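Local coordinates for protein TqaL (Neurospora crassa, PDB 7EEH) that belongs to the 2OG-Fe dioxygenase family of the cupin clan and binds an iron(III) ion, at residues L44-L58 / L124-F136. The protein carries 1 engineered substitution. Numbering follows the deposited sequence.
Sequences LLLGLGATRADLDAL and LQLNTAFQALLVF
Ala50, in the link between helices 44-48 and 52-58, brings the backbone closest to helix 128-136, 4.3 Å from its CA to that of Ala129, and both flanking helices cross helix 128-136 nearly at right angles (99° and 90°). The CB of Ala50 lies 3.6 Å from Ala129 CA, an approach that small side chains permit. Beside it, Thr128 and Asp54 join the N-terminal ends of two helices. Asp54 OD2 takes two bonds from Thr128: OG1, 2.8 Å away, donates to its anti lone pair, whereas Thr128 N meets OD2 from well above the carboxylate plane. Thr128 OG1 also accepts from Thr51 N at 3.0 Å, and Thr51 OG1 in turn caps helix 52-58 by accepting from Asp54 N. Asn127 caps helix 128-136 through OD1, which receives Phe130 N and, weakly, Ala129 N. Asn127 has its CG anti to the backbone N (chi1 179°), which brings ND2 within 2.9 Å of Asp54 O in a nearly straight bond; Leu58 N reaches this oxygen from the other face. Apolar contacts continue along both helices: Leu58 CD2 and Leu55 CD2 converge on Ala129 CB, while Leu45 CD2 packs 3.7 Å from Ala132 CB and its CD1 against Leu133. Farther along, Leu48 CD1 packs against the helical bond from Phe136 N to Ala132 O. Leu133 and Phe136 reach Met192 of strand 190-199, placing this near-perpendicular helix packing, two helix N-termini linked through Asp54 and Thr128, against the main antiparallel sheet of the double-stranded beta-helix (jelly-roll) fold expected of 2OG-Fe dioxygenases.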
loop_
_atom_site.group_PDB
_atom_site.type_symbol
_atom_site.label_atom_id
_atom_site.label_comp_id
_atom_site.label_asym_id
_atom_site.label_seq_id
_atom_site.Cartn_x
_atom_site.Cartn_y
_atom_site.Cartn_z
ATOM N N LEU B 44 7.982 -3.490 9.150
ATOM C CA LEU B 44 7.217 -4.654 9.588
ATOM C C LEU B 44 7.150 -4.727 11.108
ATOM O O LEU B 44 6.078 -4.959 11.682
ATOM C CB LEU B 44 7.828 -5.934 9.009
ATOM C CG LEU B 44 7.872 -5.980 7.474
ATOM C CD1 LEU B 44 8.428 -7.279 6.960
ATOM C CD2 LEU B 44 6.482 -5.758 6.923
ATOM N N LEU B 45 8.292 -4.550 11.783
ATOM C CA LEU B 45 8.291 -4.631 13.241
ATOM C C LEU B 45 7.492 -3.488 13.855
ATOM O O LEU B 45 6.758 -3.692 14.827
ATOM C CB LEU B 45 9.723 -4.637 13.777
ATOM C CG LEU B 45 10.603 -5.832 13.377
ATOM C CD1 LEU B 45 11.876 -5.893 14.234
ATOM C CD2 LEU B 45 9.838 -7.129 13.484
ATOM N N LEU B 46 7.622 -2.280 13.308
ATOM C CA LEU B 46 6.783 -1.168 13.760
ATOM C C LEU B 46 5.307 -1.515 13.623
ATOM O O LEU B 46 4.516 -1.320 14.554
ATOM C CB LEU B 46 7.106 0.093 12.955
ATOM C CG LEU B 46 8.463 0.742 13.245
ATOM C CD1 LEU B 46 8.757 1.862 12.263
ATOM C CD2 LEU B 46 8.476 1.278 14.659
ATOM N N GLY B 47 4.919 -2.045 12.458
ATOM C CA GLY B 47 3.531 -2.404 12.245
ATOM C C GLY B 47 3.038 -3.426 13.237
ATOM O O GLY B 47 1.860 -3.424 13.594
ATOM N N LEU B 48 3.930 -4.302 13.709
ATOM C CA LEU B 48 3.576 -5.326 14.678
ATOM C C LEU B 48 3.504 -4.791 16.096
ATOM O O LEU B 48 2.966 -5.480 16.970
ATOM C CB LEU B 48 4.593 -6.473 14.666
ATOM C CG LEU B 48 4.615 -7.244 13.379
ATOM C CD1 LEU B 48 5.559 -8.485 13.448
ATOM C CD2 LEU B 48 3.135 -7.533 13.194
ATOM N N GLY B 49 4.058 -3.612 16.355
ATOM C CA GLY B 49 4.028 -3.090 17.706
ATOM C C GLY B 49 5.357 -2.655 18.294
ATOM O O GLY B 49 5.384 -2.191 19.436
ATOM N N ALA B 50 6.457 -2.786 17.555
ATOM C CA ALA B 50 7.751 -2.332 18.065
ATOM C C ALA B 50 7.756 -0.816 18.229
ATOM O O ALA B 50 7.285 -0.091 17.353
ATOM C CB ALA B 50 8.881 -2.731 17.110
ATOM N N THR B 51 8.321 -0.328 19.339
ATOM C CA THR B 51 8.490 1.108 19.493
ATOM C C THR B 51 9.871 1.517 19.006
ATOM O O THR B 51 10.819 0.724 19.022
ATOM C CB THR B 51 8.285 1.554 20.949
ATOM O OG1 THR B 51 9.370 1.083 21.766
ATOM C CG2 THR B 51 6.974 1.012 21.486
ATOM N N ARG B 52 9.978 2.760 18.541
ATOM C CA ARG B 52 11.278 3.223 18.071
ATOM C C ARG B 52 12.292 3.294 19.203
ATOM O O ARG B 52 13.492 3.129 18.967
ATOM C CB ARG B 52 11.151 4.577 17.394
ATOM C CG ARG B 52 10.097 4.587 16.324
ATOM C CD ARG B 52 10.598 5.255 15.066
ATOM N NE ARG B 52 9.472 5.712 14.262
ATOM C CZ ARG B 52 9.411 5.611 12.943
ATOM N NH1 ARG B 52 10.424 5.064 12.282
ATOM N NH2 ARG B 52 8.339 6.050 12.292
ATOM N N ALA B 53 11.835 3.531 20.430
ATOM C CA ALA B 53 12.751 3.481 21.560
ATOM C C ALA B 53 13.298 2.070 21.752
ATOM O O ALA B 53 14.497 1.891 21.999
ATOM C CB ALA B 53 12.046 3.974 22.823
ATOM N N ASP B 54 12.441 1.055 21.615
ATOM C CA ASP B 54 12.904 -0.319 21.780
ATOM C C ASP B 54 13.784 -0.770 20.622
ATOM O O ASP B 54 14.707 -1.564 20.829
ATOM C CB ASP B 54 11.714 -1.251 21.950
ATOM C CG ASP B 54 11.202 -1.259 23.377
ATOM O OD1 ASP B 54 11.932 -0.763 24.261
ATOM O OD2 ASP B 54 10.086 -1.742 23.616
ATOM N N LEU B 55 13.504 -0.304 19.398
ATOM C CA LEU B 55 14.419 -0.586 18.299
ATOM C C LEU B 55 15.802 -0.004 18.583
ATOM O O LEU B 55 16.821 -0.648 18.311
ATOM C CB LEU B 55 13.858 -0.042 16.983
ATOM C CG LEU B 55 12.648 -0.790 16.408
ATOM C CD1 LEU B 55 11.852 0.141 15.527
ATOM C CD2 LEU B 55 13.085 -2.018 15.642
ATOM N N ASP B 56 15.856 1.214 19.131
ATOM C CA ASP B 56 17.134 1.777 19.562
ATOM C C ASP B 56 17.775 0.911 20.640
ATOM O O ASP B 56 18.958 0.572 20.563
ATOM C CB ASP B 56 16.940 3.195 20.104
ATOM C CG ASP B 56 16.726 4.208 19.022
ATOM O OD1 ASP B 56 17.128 3.950 17.869
ATOM O OD2 ASP B 56 16.148 5.271 19.328
ATOM N N ALA B 57 17.006 0.566 21.670
ATOM C CA ALA B 57 17.556 -0.188 22.792
ATOM C C ALA B 57 18.024 -1.575 22.382
ATOM O O ALA B 57 18.884 -2.157 23.056
ATOM C CB ALA B 57 16.519 -0.302 23.909
ATOM N N LEU B 58 17.475 -2.122 21.298
ATOM C CA LEU B 58 17.939 -3.407 20.795
ATOM C C LEU B 58 19.388 -3.347 20.328
ATOM O O LEU B 58 20.067 -4.375 20.301
ATOM C CB LEU B 58 17.015 -3.867 19.657
ATOM C CG LEU B 58 16.756 -5.352 19.456
ATOM C CD1 LEU B 58 16.324 -6.007 20.746
ATOM C CD2 LEU B 58 15.705 -5.561 18.327
ATOM N N LEU B 124 15.879 -7.807 27.295
ATOM C CA LEU B 124 15.644 -8.268 25.929
ATOM C C LEU B 124 14.197 -8.703 25.735
ATOM O O LEU B 124 13.508 -8.183 24.852
ATOM C CB LEU B 124 16.593 -9.419 25.560
ATOM C CG LEU B 124 16.420 -9.967 24.127
ATOM C CD1 LEU B 124 16.609 -8.869 23.094
ATOM C CD2 LEU B 124 17.371 -11.104 23.858
ATOM N N GLN B 125 13.718 -9.640 26.563
ATOM C CA GLN B 125 12.449 -10.296 26.265
ATOM C C GLN B 125 11.236 -9.391 26.463
ATOM O O GLN B 125 10.169 -9.704 25.946
ATOM C CB GLN B 125 12.306 -11.578 27.094
ATOM C CG GLN B 125 12.043 -11.371 28.585
ATOM C CD GLN B 125 11.549 -12.646 29.251
ATOM O OE1 GLN B 125 11.449 -13.691 28.610
ATOM N NE2 GLN B 125 11.260 -12.573 30.547
ATOM N N LEU B 126 11.352 -8.274 27.179
ATOM C CA LEU B 126 10.253 -7.313 27.212
ATOM C C LEU B 126 10.435 -6.174 26.208
ATOM O O LEU B 126 9.597 -5.270 26.146
ATOM C CB LEU B 126 10.072 -6.751 28.629
ATOM C CG LEU B 126 9.764 -7.777 29.732
ATOM C CD1 LEU B 126 9.357 -7.087 31.053
ATOM C CD2 LEU B 126 8.700 -8.781 29.301
ATOM N N ASN B 127 11.516 -6.183 25.445
ATOM C CA ASN B 127 11.705 -5.227 24.366
ATOM C C ASN B 127 10.680 -5.519 23.269
ATOM O O ASN B 127 10.603 -6.646 22.771
ATOM C CB ASN B 127 13.145 -5.340 23.862
ATOM C CG ASN B 127 13.452 -4.417 22.716
ATOM O OD1 ASN B 127 12.836 -4.500 21.650
ATOM N ND2 ASN B 127 14.428 -3.539 22.916
ATOM N N THR B 128 9.858 -4.523 22.924
ATOM C CA THR B 128 8.772 -4.763 21.968
ATOM C C THR B 128 9.267 -5.053 20.553
ATOM O O THR B 128 8.510 -5.624 19.755
ATOM C CB THR B 128 7.813 -3.570 21.917
ATOM O OG1 THR B 128 8.524 -2.410 21.452
ATOM C CG2 THR B 128 7.228 -3.302 23.292
ATOM N N ALA B 129 10.484 -4.637 20.207
ATOM C CA ALA B 129 11.051 -5.012 18.915
ATOM C C ALA B 129 11.482 -6.469 18.919
ATOM O O ALA B 129 11.205 -7.205 17.963
ATOM C CB ALA B 129 12.233 -4.106 18.546
ATOM N N PHE B 130 12.144 -6.913 19.989
ATOM C CA PHE B 130 12.415 -8.344 20.121
ATOM C C PHE B 130 11.128 -9.156 20.064
ATOM O O PHE B 130 11.072 -10.197 19.393
ATOM C CB PHE B 130 13.153 -8.646 21.429
ATOM C CG PHE B 130 13.222 -10.126 21.750
ATOM C CD1 PHE B 130 14.182 -10.933 21.159
ATOM C CD2 PHE B 130 12.313 -10.705 22.623
ATOM C CE1 PHE B 130 14.240 -12.291 21.439
ATOM C CE2 PHE B 130 12.369 -12.062 22.911
ATOM C CZ PHE B 130 13.331 -12.857 22.320
ATOM N N GLN B 131 10.084 -8.707 20.779
ATOM C CA GLN B 131 8.811 -9.423 20.745
ATOM C C GLN B 131 8.242 -9.447 19.331
ATOM O O GLN B 131 7.714 -10.467 18.887
ATOM C CB GLN B 131 7.809 -8.796 21.717
ATOM C CG GLN B 131 8.261 -8.864 23.189
ATOM C CD GLN B 131 7.222 -8.331 24.166
ATOM O OE1 GLN B 131 6.322 -7.586 23.788
ATOM N NE2 GLN B 131 7.344 -8.723 25.433
ATOM N N ALA B 132 8.344 -8.333 18.611
ATOM C CA ALA B 132 7.881 -8.313 17.227
ATOM C C ALA B 132 8.652 -9.312 16.379
ATOM O O ALA B 132 8.080 -9.947 15.486
ATOM C CB ALA B 132 8.008 -6.907 16.648
ATOM N N LEU B 133 9.945 -9.500 16.669
ATOM C CA LEU B 133 10.722 -10.498 15.938
ATOM C C LEU B 133 10.175 -11.900 16.159
ATOM O O LEU B 133 10.100 -12.691 15.217
ATOM C CB LEU B 133 12.199 -10.439 16.329
ATOM C CG LEU B 133 13.053 -9.412 15.578
ATOM C CD1 LEU B 133 14.432 -9.272 16.221
ATOM C CD2 LEU B 133 13.172 -9.767 14.081
ATOM N N LEU B 134 9.792 -12.232 17.395
ATOM C CA LEU B 134 9.195 -13.539 17.660
ATOM C C LEU B 134 7.877 -13.699 16.917
ATOM O O LEU B 134 7.612 -14.748 16.322
ATOM C CB LEU B 134 8.974 -13.729 19.161
ATOM C CG LEU B 134 10.173 -14.106 20.039
ATOM C CD1 LEU B 134 9.759 -14.033 21.492
ATOM C CD2 LEU B 134 10.690 -15.505 19.701
ATOM N N VAL B 135 7.015 -12.680 16.979
ATOM C CA VAL B 135 5.737 -12.751 16.280
ATOM C C VAL B 135 5.976 -12.933 14.785
ATOM O O VAL B 135 5.351 -13.783 14.138
ATOM C CB VAL B 135 4.892 -11.501 16.591
ATOM C CG1 VAL B 135 3.606 -11.525 15.836
ATOM C CG2 VAL B 135 4.584 -11.437 18.090
ATOM N N PHE B 136 6.892 -12.141 14.223
ATOM C CA PHE B 136 7.246 -12.253 12.809
ATOM C C PHE B 136 7.564 -13.692 12.432
ATOM O O PHE B 136 7.018 -14.230 11.460
ATOM C CB PHE B 136 8.444 -11.342 12.515
ATOM C CG PHE B 136 9.067 -11.514 11.131
ATOM C CD1 PHE B 136 8.586 -10.794 10.040
ATOM C CD2 PHE B 136 10.187 -12.310 10.951
ATOM C CE1 PHE B 136 9.198 -10.892 8.790
ATOM C CE2 PHE B 136 10.804 -12.417 9.715
ATOM C CZ PHE B 136 10.304 -11.703 8.625
#